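Benzoylformate decarboxylase (Mycobacterium smegmatis, PDB 4Q9D) is a thiamine pyrophosphate-dependent enzyme of three alpha/beta domains that holds a magnesium ion in its C-terminal cofactor-binding domain. Local coordinates at residues B[46-51]-B[443-448]; B[275-280]-B[293-298]; B[435-440]-B[487-492]. One frame throughout, in Å; residues are numbered along the deposited sequence.

Contact 1: residues B[46-51]-B[443-448]; sequences LSLQEA and AIWTAA
The indole of Trp-445 takes Leu-48 on one face and Leu-46 at its rim. Leu-48 CD1 sits 3.4 Å above the indole plane, offset toward the rim beside CG and CB of Trp-445. Its other methyl, CD2, makes a CH-pi contact 4.1 Å from the centroid of the six-membered ring of Trp-445, only 22° off the normal, so the branched end of Leu-48 spans both halves of the bicycle. Leu-46 comes in near the ring plane, with CD2 3.6 Å from both CZ3 and CH2 of Trp-445. The indole is swung over to these leucines with CG anti to the backbone N (chi1 178°), and NE1 donates to the carbonyl of Pro-485 of the second subunit.

Beside this apolar patch lies a polar one. Thr-446 OG1 donates to Leu-46 O at 2.8 Å, in the carbonyl plane and on a lone pair, with a C=O...donor angle of 139°. The same hydroxyl accepts from a water 2.8 Å away, which in turn receives Leu-48 N at 2.9 Å. The water thus ties the backbone just past strand 43-46 to helix 443-449 and satisfies a buried N-H. Farther on, Gln-49 acts as N-cap of helix 50-64: its OE1 accepts from Ala-51 N at 2.8 Å, met from above the amide plane.

The strand-to-helix turn after edge strand 43-46 of the N-terminal domain is in this way docked on a helix of the C-terminal domain. Leu-48 also packs on Tyr-464 of the second subunit. In this family the cofactor site forms between the N-terminal (pyrimidine) domain of one subunit and the C-terminal (pyrophosphate) domain of another; the meeting of these domains beside the second subunit is consistent with that architecture.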
loop_
_atom_site.group_PDB
_atom_site.type_symbol
_atom_site.label_atom_id
_atom_site.label_comp_id
_atom_site.label_asym_id
_atom_site.label_seq_id
_atom_site.Cartn_x
_atom_site.Cartn_y
_atom_site.Cartn_z
ATOM N N LEU B 46 22.664 13.786 17.810
ATOM C CA LEU B 46 22.763 14.165 16.412
ATOM C C LEU B 46 23.672 13.237 15.593
ATOM O O LEU B 46 24.821 12.973 15.994
ATOM C CB LEU B 46 23.318 15.594 16.315
ATOM C CG LEU B 46 23.612 16.073 14.887
ATOM C CD1 LEU B 46 22.338 16.272 14.085
ATOM C CD2 LEU B 46 24.488 17.345 14.888
ATOM N N SER B 47 23.145 12.771 14.459
ATOM C CA SER B 47 23.893 12.056 13.423
ATOM C C SER B 47 23.896 12.910 12.194
ATOM O O SER B 47 22.887 13.567 11.910
ATOM C CB SER B 47 23.173 10.750 13.012
ATOM O OG SER B 47 23.302 9.776 14.011
ATOM N N LEU B 48 24.977 12.819 11.417
ATOM C CA LEU B 48 25.113 13.564 10.171
ATOM C C LEU B 48 24.260 13.059 8.998
ATOM O O LEU B 48 24.142 13.760 7.993
ATOM C CB LEU B 48 26.591 13.640 9.754
ATOM C CG LEU B 48 27.454 14.369 10.819
ATOM C CD1 LEU B 48 28.936 14.369 10.463
ATOM C CD2 LEU B 48 26.966 15.788 11.020
ATOM N N GLN B 49 23.711 11.848 9.096
ATOM C CA GLN B 49 22.833 11.316 8.042
ATOM C C GLN B 49 21.855 10.350 8.680
ATOM O O GLN B 49 22.194 9.686 9.670
ATOM C CB GLN B 49 23.629 10.623 6.919
ATOM C CG GLN B 49 22.905 10.607 5.520
ATOM C CD GLN B 49 22.270 9.244 5.161
ATOM O OE1 GLN B 49 22.259 8.315 5.977
ATOM N NE2 GLN B 49 21.757 9.126 3.927
ATOM N N GLU B 50 20.649 10.267 8.115
ATOM C CA GLU B 50 19.547 9.546 8.746
ATOM C C GLU B 50 19.728 8.034 8.818
ATOM O O GLU B 50 19.219 7.409 9.752
ATOM C CB GLU B 50 18.211 9.892 8.078
ATOM C CG GLU B 50 17.766 11.296 8.351
ATOM C CD GLU B 50 18.283 12.314 7.318
ATOM O OE1 GLU B 50 19.128 11.957 6.449
ATOM O OE2 GLU B 50 17.802 13.479 7.380
ATOM N N ALA B 51 20.452 7.435 7.866
ATOM C CA ALA B 51 20.687 5.984 7.973
ATOM C C ALA B 51 21.399 5.707 9.295
ATOM O O ALA B 51 21.137 4.713 9.970
ATOM C CB ALA B 51 21.540 5.477 6.806
ATOM N N ALA B 443 28.851 8.341 10.921
ATOM C CA ALA B 443 28.447 8.044 12.303
ATOM C C ALA B 443 29.632 8.197 13.272
ATOM O O ALA B 443 29.417 8.418 14.442
ATOM C CB ALA B 443 27.842 6.645 12.431
ATOM N N ILE B 444 30.876 8.044 12.797
ATOM C CA ILE B 444 32.004 8.104 13.731
ATOM C C ILE B 444 32.172 9.519 14.334
ATOM O O ILE B 444 32.755 9.688 15.402
ATOM C CB ILE B 444 33.324 7.594 13.110
ATOM C CG1 ILE B 444 33.821 8.528 12.027
ATOM C CG2 ILE B 444 33.142 6.183 12.535
ATOM C CD1 ILE B 444 35.051 7.942 11.287
ATOM N N TRP B 445 31.602 10.518 13.666
ATOM C CA TRP B 445 31.621 11.897 14.166
ATOM C C TRP B 445 30.851 11.957 15.468
ATOM O O TRP B 445 31.269 12.619 16.414
ATOM C CB TRP B 445 30.998 12.859 13.134
ATOM C CG TRP B 445 30.941 14.281 13.586
ATOM C CD1 TRP B 445 31.965 15.190 13.567
ATOM C CD2 TRP B 445 29.794 14.978 14.101
ATOM N NE1 TRP B 445 31.529 16.399 14.051
ATOM C CE2 TRP B 445 30.206 16.306 14.385
ATOM C CE3 TRP B 445 28.465 14.606 14.372
ATOM C CZ2 TRP B 445 29.334 17.274 14.926
ATOM C CZ3 TRP B 445 27.583 15.581 14.898
ATOM C CH2 TRP B 445 28.031 16.891 15.165
ATOM N N THR B 446 29.708 11.279 15.511
ATOM C CA THR B 446 28.917 11.214 16.739
ATOM C C THR B 446 29.698 10.501 17.852
ATOM O O THR B 446 29.631 10.901 19.014
ATOM C CB THR B 446 27.567 10.494 16.482
ATOM O OG1 THR B 446 26.865 11.168 15.441
ATOM C CG2 THR B 446 26.687 10.470 17.743
ATOM N N ALA B 447 30.439 9.446 17.500
ATOM C CA ALA B 447 31.282 8.762 18.493
ATOM C C ALA B 447 32.310 9.755 19.086
ATOM O O ALA B 447 32.525 9.803 20.297
ATOM C CB ALA B 447 32.014 7.543 17.840
ATOM N N ALA B 448 32.933 10.555 18.227
ATOM C CA ALA B 448 33.942 11.497 18.706
ATOM C C ALA B 448 33.290 12.601 19.521
ATOM O O ALA B 448 33.777 12.928 20.599
ATOM C CB ALA B 448 34.746 12.073 17.565
HETATM O O HOH W 1 27.089 11.214 12.615
#

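Contact 2: residues B[275-280]-B[293-298]; sequences AEVFRY and TDLLQI
Val-277 and Leu-295 reach toward each other tip to tip, each with a gamma carbon placed anti to its main-chain nitrogen: CG1 of Val-277 (chi1 175°) and CG of Leu-295 (chi1 -173°). Val-277 CG1 then lies 3.9 Å from Leu-295 CD1. The other valine methyl, CG2, is directed at Gln-297, whose chain runs out fully extended (chi2 -172°) and crosses it. CG2 of Val-277 rests over the face of the glutamine amide, 3.5 Å from CD of Gln-297.

A cis peptide joins Val-277 to Phe-278 and turns the ring alongside the valine, whose CG1 stands above one ring face toward the rim. Phe-278 and Leu-295 approach from opposite directions, CZ of the phenylalanine coming within 3.5 Å of Leu-295 CD1, which meets the ring obliquely. No direct hydrogen bond joins the two segments. Instead a water links Ala-275 O to Gln-297 NE2, though its modelled distances are short and best treated as doubtful; NE2 also donates to Arg-304 O.

Within the loop, Arg-279 grips Glu-276 side-on, NE to OE1 at 2.9 Å and NH2 to OE2 at 2.8 Å, with both oxygens in the guanidinium plane but the nitrogens above the carboxylate plane. NH1 of Arg-279 forms a further salt bridge with Asp-238.

The loop leaving strand 269-273 thus folds over the side chains of the adjacent strand 294-299. Its sheet, with strand order 3-2-1-4-5-6, is that of a Rossmann-like central domain of the thiamine pyrophosphate enzymes.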
loop_
_atom_site.group_PDB
_atom_site.type_symbol
_atom_site.label_atom_id
_atom_site.label_comp_id
_atom_site.label_asym_id
_atom_site.label_seq_id
_atom_site.Cartn_x
_atom_site.Cartn_y
_atom_site.Cartn_z
ATOM N N ALA B 275 15.314 -18.910 16.795
ATOM C CA ALA B 275 15.969 -18.790 15.478
ATOM C C ALA B 275 14.923 -19.075 14.410
ATOM O O ALA B 275 13.936 -19.773 14.665
ATOM C CB ALA B 275 17.151 -19.803 15.332
ATOM N N GLU B 276 15.138 -18.533 13.222
ATOM C CA GLU B 276 14.311 -18.832 12.057
ATOM C C GLU B 276 14.535 -20.272 11.640
ATOM O O GLU B 276 15.538 -20.892 11.997
ATOM C CB GLU B 276 14.679 -17.872 10.901
ATOM C CG GLU B 276 14.407 -16.431 11.310
ATOM C CD GLU B 276 15.269 -15.388 10.641
ATOM O OE1 GLU B 276 16.026 -15.713 9.694
ATOM O OE2 GLU B 276 15.159 -14.213 11.076
ATOM N N VAL B 277 13.588 -20.798 10.885
ATOM C CA VAL B 277 13.709 -22.108 10.290
ATOM C C VAL B 277 13.717 -21.932 8.783
ATOM O O VAL B 277 12.647 -21.861 8.193
ATOM C CB VAL B 277 12.509 -23.009 10.701
ATOM C CG1 VAL B 277 12.565 -24.372 9.971
ATOM C CG2 VAL B 277 12.503 -23.211 12.193
ATOM N N PHE B 278 14.885 -21.767 8.148
ATOM C CA PHE B 278 16.159 -21.460 8.777
ATOM C C PHE B 278 16.694 -20.233 8.062
ATOM O O PHE B 278 16.279 -19.935 6.951
ATOM C CB PHE B 278 17.196 -22.577 8.575
ATOM C CG PHE B 278 16.943 -23.813 9.391
ATOM C CD1 PHE B 278 17.347 -23.878 10.711
ATOM C CD2 PHE B 278 16.317 -24.914 8.830
ATOM C CE1 PHE B 278 17.125 -25.039 11.475
ATOM C CE2 PHE B 278 16.083 -26.091 9.581
ATOM C CZ PHE B 278 16.493 -26.143 10.906
ATOM N N ARG B 279 17.634 -19.537 8.678
ATOM C CA ARG B 279 18.209 -18.374 8.032
ATOM C C ARG B 279 19.136 -18.819 6.905
ATOM O O ARG B 279 20.335 -18.967 7.119
ATOM C CB ARG B 279 18.995 -17.548 9.043
ATOM C CG ARG B 279 19.522 -16.206 8.497
ATOM C CD ARG B 279 19.917 -15.314 9.658
ATOM N NE ARG B 279 18.738 -14.793 10.358
ATOM C CZ ARG B 279 18.788 -13.855 11.305
ATOM N NH1 ARG B 279 19.953 -13.366 11.711
ATOM N NH2 ARG B 279 17.678 -13.436 11.877
ATOM N N TYR B 280 18.582 -19.039 5.718
ATOM C CA TYR B 280 19.369 -19.438 4.554
ATOM C C TYR B 280 19.758 -18.202 3.767
ATOM O O TYR B 280 19.005 -17.253 3.721
ATOM C CB TYR B 280 18.539 -20.301 3.604
ATOM C CG TYR B 280 17.978 -21.603 4.177
ATOM C CD1 TYR B 280 18.818 -22.639 4.619
ATOM C CD2 TYR B 280 16.614 -21.816 4.202
ATOM C CE1 TYR B 280 18.284 -23.828 5.117
ATOM C CE2 TYR B 280 16.068 -22.998 4.670
ATOM C CZ TYR B 280 16.907 -24.006 5.117
ATOM O OH TYR B 280 16.338 -25.177 5.544
ATOM N N THR B 293 14.141 -36.959 10.428
ATOM C CA THR B 293 14.412 -35.883 11.382
ATOM C C THR B 293 13.168 -35.033 11.566
ATOM O O THR B 293 12.673 -34.456 10.600
ATOM C CB THR B 293 15.565 -34.980 10.908
ATOM O OG1 THR B 293 16.741 -35.769 10.713
ATOM C CG2 THR B 293 15.851 -33.903 11.950
ATOM N N ASP B 294 12.649 -34.961 12.787
ATOM C CA ASP B 294 11.517 -34.067 13.069
ATOM C C ASP B 294 12.013 -32.712 13.574
ATOM O O ASP B 294 13.161 -32.596 14.031
ATOM C CB ASP B 294 10.575 -34.671 14.111
ATOM C CG ASP B 294 9.814 -35.894 13.590
ATOM O OD1 ASP B 294 9.573 -36.008 12.368
ATOM O OD2 ASP B 294 9.442 -36.737 14.426
ATOM N N LEU B 295 11.151 -31.695 13.504
ATOM C CA LEU B 295 11.507 -30.344 13.989
ATOM C C LEU B 295 10.403 -29.662 14.819
ATOM O O LEU B 295 9.222 -29.742 14.490
ATOM C CB LEU B 295 11.948 -29.449 12.825
ATOM C CG LEU B 295 12.511 -28.039 13.120
ATOM C CD1 LEU B 295 13.458 -27.617 12.002
ATOM C CD2 LEU B 295 11.385 -26.999 13.248
ATOM N N LEU B 296 10.809 -29.046 15.928
ATOM C CA LEU B 296 9.943 -28.195 16.738
ATOM C C LEU B 296 10.521 -26.782 16.687
ATOM O O LEU B 296 11.747 -26.609 16.723
ATOM C CB LEU B 296 9.939 -28.659 18.210
ATOM C CG LEU B 296 9.388 -30.070 18.457
ATOM C CD1 LEU B 296 9.648 -30.479 19.909
ATOM C CD2 LEU B 296 7.919 -30.108 18.149
ATOM N N GLN B 297 9.646 -25.782 16.649
ATOM C CA GLN B 297 10.075 -24.379 16.589
ATOM C C GLN B 297 9.347 -23.577 17.658
ATOM O O GLN B 297 8.140 -23.706 17.821
ATOM C CB GLN B 297 9.800 -23.793 15.209
ATOM C CG GLN B 297 10.188 -22.307 15.051
ATOM C CD GLN B 297 9.722 -21.718 13.711
ATOM O OE1 GLN B 297 8.904 -22.314 13.006
ATOM N NE2 GLN B 297 10.244 -20.549 13.363
ATOM N N ILE B 298 10.089 -22.749 18.391
ATOM C CA ILE B 298 9.494 -21.897 19.413
ATOM C C ILE B 298 9.990 -20.490 19.129
ATOM O O ILE B 298 11.182 -20.275 19.058
ATOM C CB ILE B 298 9.915 -22.323 20.851
ATOM C CG1 ILE B 298 9.366 -23.722 21.194
ATOM C CG2 ILE B 298 9.500 -21.291 21.852
ATOM C CD1 ILE B 298 9.847 -24.237 22.535
HETATM O O HOH W 2 11.686 -18.726 14.538
#

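Contact 3: residues B[435-440]-B[487-492]; sequences GSFQYS and LDISSI. With FMT (formic acid), chain H.
Leu-487 opens the second segment by meeting Gln-438 from the opposite direction, CD1 against the amide carbon CD of Gln-438 at 3.9 Å and CD2 near its OE1. Asp-488 follows as N-cap of helix 489-495, its OD1 accepting a weak bond from Ser-491 N. Ile-489 carries two contacts. Its CD1 lies 3.4 Å from Gln-438 NE2, while its CG2 approaches the Phe-437 ring obliquely, 3.7 Å from CE2. Ile-492 CD1 is more distant, 4.4 Å from Gln-438 OE1.

The glutamine reaches these apolar groups because its chain bends back at chi2 (-55°). The bend brings NE2 to the main-chain carbonyl of Asp-434, a residue of the magnesium site, while OE1 is buried without a hydrogen-bonding partner in the model. At the start of the same short, weakly bonded helix a formic acid is bound, probably from the crystallisation liquor: Gly-435 N donates to its O2 at 3.1 Å, and O1 receives both Ser-436 N (2.9 Å) and Ser-436 OG (2.7 Å).

Helix 434-439 and the start of helix 489-495 pack side by side on one face of the sheet, over strands 454-460 and 523-528. Phe-437 and Ile-489 both rest on Val-458 and reach Val-524 and Val-526 respectively, and Phe-437 packs against Val-409 of helix 408-421.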
loop_
_atom_site.group_PDB
_atom_site.type_symbol
_atom_site.label_atom_id
_atom_site.label_comp_id
_atom_site.label_asym_id
_atom_site.label_seq_id
_atom_site.Cartn_x
_atom_site.Cartn_y
_atom_site.Cartn_z
ATOM N N GLY B 435 34.771 -1.591 2.793
ATOM C CA GLY B 435 33.583 -1.209 2.035
ATOM C C GLY B 435 32.419 -0.874 2.972
ATOM O O GLY B 435 31.772 0.170 2.841
ATOM N N SER B 436 32.158 -1.770 3.914
ATOM C CA SER B 436 31.131 -1.577 4.922
ATOM C C SER B 436 31.331 -0.304 5.708
ATOM O O SER B 436 30.366 0.397 6.010
ATOM C CB SER B 436 31.103 -2.765 5.899
ATOM O OG SER B 436 30.712 -3.947 5.197
ATOM N N PHE B 437 32.585 -0.005 6.039
ATOM C CA PHE B 437 32.906 1.199 6.800
ATOM C C PHE B 437 32.438 2.489 6.108
ATOM O O PHE B 437 32.086 3.445 6.787
ATOM C CB PHE B 437 34.411 1.297 7.071
ATOM C CG PHE B 437 34.762 2.222 8.204
ATOM C CD1 PHE B 437 34.403 1.906 9.519
ATOM C CD2 PHE B 437 35.473 3.394 7.967
ATOM C CE1 PHE B 437 34.732 2.767 10.579
ATOM C CE2 PHE B 437 35.793 4.258 9.015
ATOM C CZ PHE B 437 35.411 3.951 10.317
ATOM N N GLN B 438 32.430 2.518 4.777
ATOM C CA GLN B 438 32.058 3.748 4.039
ATOM C C GLN B 438 30.583 4.127 4.078
ATOM O O GLN B 438 30.259 5.320 3.993
ATOM C CB GLN B 438 32.450 3.647 2.561
ATOM C CG GLN B 438 33.866 3.175 2.344
ATOM C CD GLN B 438 34.878 4.018 3.078
ATOM O OE1 GLN B 438 34.884 5.250 2.956
ATOM N NE2 GLN B 438 35.758 3.360 3.843
ATOM N N TYR B 439 29.690 3.136 4.152
ATOM C CA TYR B 439 28.238 3.391 4.044
ATOM C C TYR B 439 27.733 4.425 5.025
ATOM O O TYR B 439 26.962 5.309 4.655
ATOM C CB TYR B 439 27.379 2.107 4.199
ATOM C CG TYR B 439 27.435 1.176 3.005
ATOM C CD1 TYR B 439 26.370 1.063 2.121
ATOM C CD2 TYR B 439 28.548 0.370 2.798
ATOM C CE1 TYR B 439 26.441 0.176 1.024
ATOM C CE2 TYR B 439 28.629 -0.496 1.729
ATOM C CZ TYR B 439 27.592 -0.580 0.841
ATOM O OH TYR B 439 27.727 -1.470 -0.202
ATOM N N SER B 440 28.151 4.283 6.279
ATOM C CA SER B 440 27.666 5.135 7.352
ATOM C C SER B 440 28.859 5.665 8.119
ATOM O O SER B 440 28.815 5.815 9.338
ATOM C CB SER B 440 26.738 4.350 8.301
ATOM O OG SER B 440 25.620 3.811 7.600
ATOM N N LEU B 487 41.414 5.286 -1.100
ATOM C CA LEU B 487 40.775 5.663 0.143
ATOM C C LEU B 487 41.837 5.693 1.195
ATOM O O LEU B 487 42.539 4.712 1.393
ATOM C CB LEU B 487 39.716 4.645 0.569
ATOM C CG LEU B 487 38.360 4.654 -0.124
ATOM C CD1 LEU B 487 37.587 3.436 0.366
ATOM C CD2 LEU B 487 37.616 5.947 0.220
ATOM N N ASP B 488 41.971 6.832 1.857
ATOM C CA ASP B 488 42.834 6.924 3.023
ATOM C C ASP B 488 41.912 7.071 4.229
ATOM O O ASP B 488 41.465 8.170 4.578
ATOM C CB ASP B 488 43.831 8.085 2.885
ATOM C CG ASP B 488 44.633 8.333 4.173
ATOM O OD1 ASP B 488 44.597 7.508 5.105
ATOM O OD2 ASP B 488 45.278 9.385 4.259
ATOM N N ILE B 489 41.581 5.936 4.832
ATOM C CA ILE B 489 40.536 5.905 5.834
ATOM C C ILE B 489 40.952 6.621 7.142
ATOM O O ILE B 489 40.107 7.170 7.841
ATOM C CB ILE B 489 40.050 4.460 6.066
ATOM C CG1 ILE B 489 39.351 3.951 4.795
ATOM C CG2 ILE B 489 39.128 4.400 7.307
ATOM C CD1 ILE B 489 38.915 2.519 4.851
ATOM N N SER B 490 42.248 6.635 7.454
ATOM C CA SER B 490 42.757 7.403 8.613
ATOM C C SER B 490 42.512 8.901 8.504
ATOM O O SER B 490 42.055 9.521 9.460
ATOM C CB SER B 490 44.251 7.179 8.838
ATOM O OG SER B 490 44.420 6.099 9.717
ATOM N N SER B 491 42.795 9.480 7.341
ATOM C CA SER B 491 42.501 10.899 7.140
ATOM C C SER B 491 41.032 11.214 7.340
ATOM O O SER B 491 40.683 12.221 7.978
ATOM C CB SER B 491 42.945 11.355 5.757
ATOM O OG SER B 491 44.341 11.175 5.685
ATOM N N ILE B 492 40.167 10.357 6.800
ATOM C CA ILE B 492 38.725 10.571 6.948
ATOM C C ILE B 492 38.362 10.516 8.423
ATOM O O ILE B 492 37.656 11.394 8.932
ATOM C CB ILE B 492 37.900 9.547 6.113
ATOM C CG1 ILE B 492 38.283 9.633 4.642
ATOM C CG2 ILE B 492 36.385 9.767 6.273
ATOM C CD1 ILE B 492 37.751 8.433 3.768
HETATM C C FMT H . 33.778 -5.218 3.207
HETATM O O1 FMT H . 32.860 -4.625 3.763
HETATM O O2 FMT H . 34.609 -4.645 2.513
#

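All three contacts are buried, and each lies close to the second subunit, but they join different levels of the fold. Contact 1 links the N-terminal and C-terminal cofactor-binding domains, whereas contacts 2 and 3 each stay within one domain. Contacts 1 and 3 are neighbours, their centres about 14 Å apart: helices 434-439 and 443-449 follow each other, and Ile-444 packs on Phe-437. Contact 2 stands apart, with its centre about 37 Å from that of contact 1. Only contact 1 has a direct hydrogen bond between its segments. Contact 2 rests on apolar packing and a doubtful water link, contact 3 on aliphatic groups around a buried amide, the Ile-489 side chain about 9 Å from the magnesium ion.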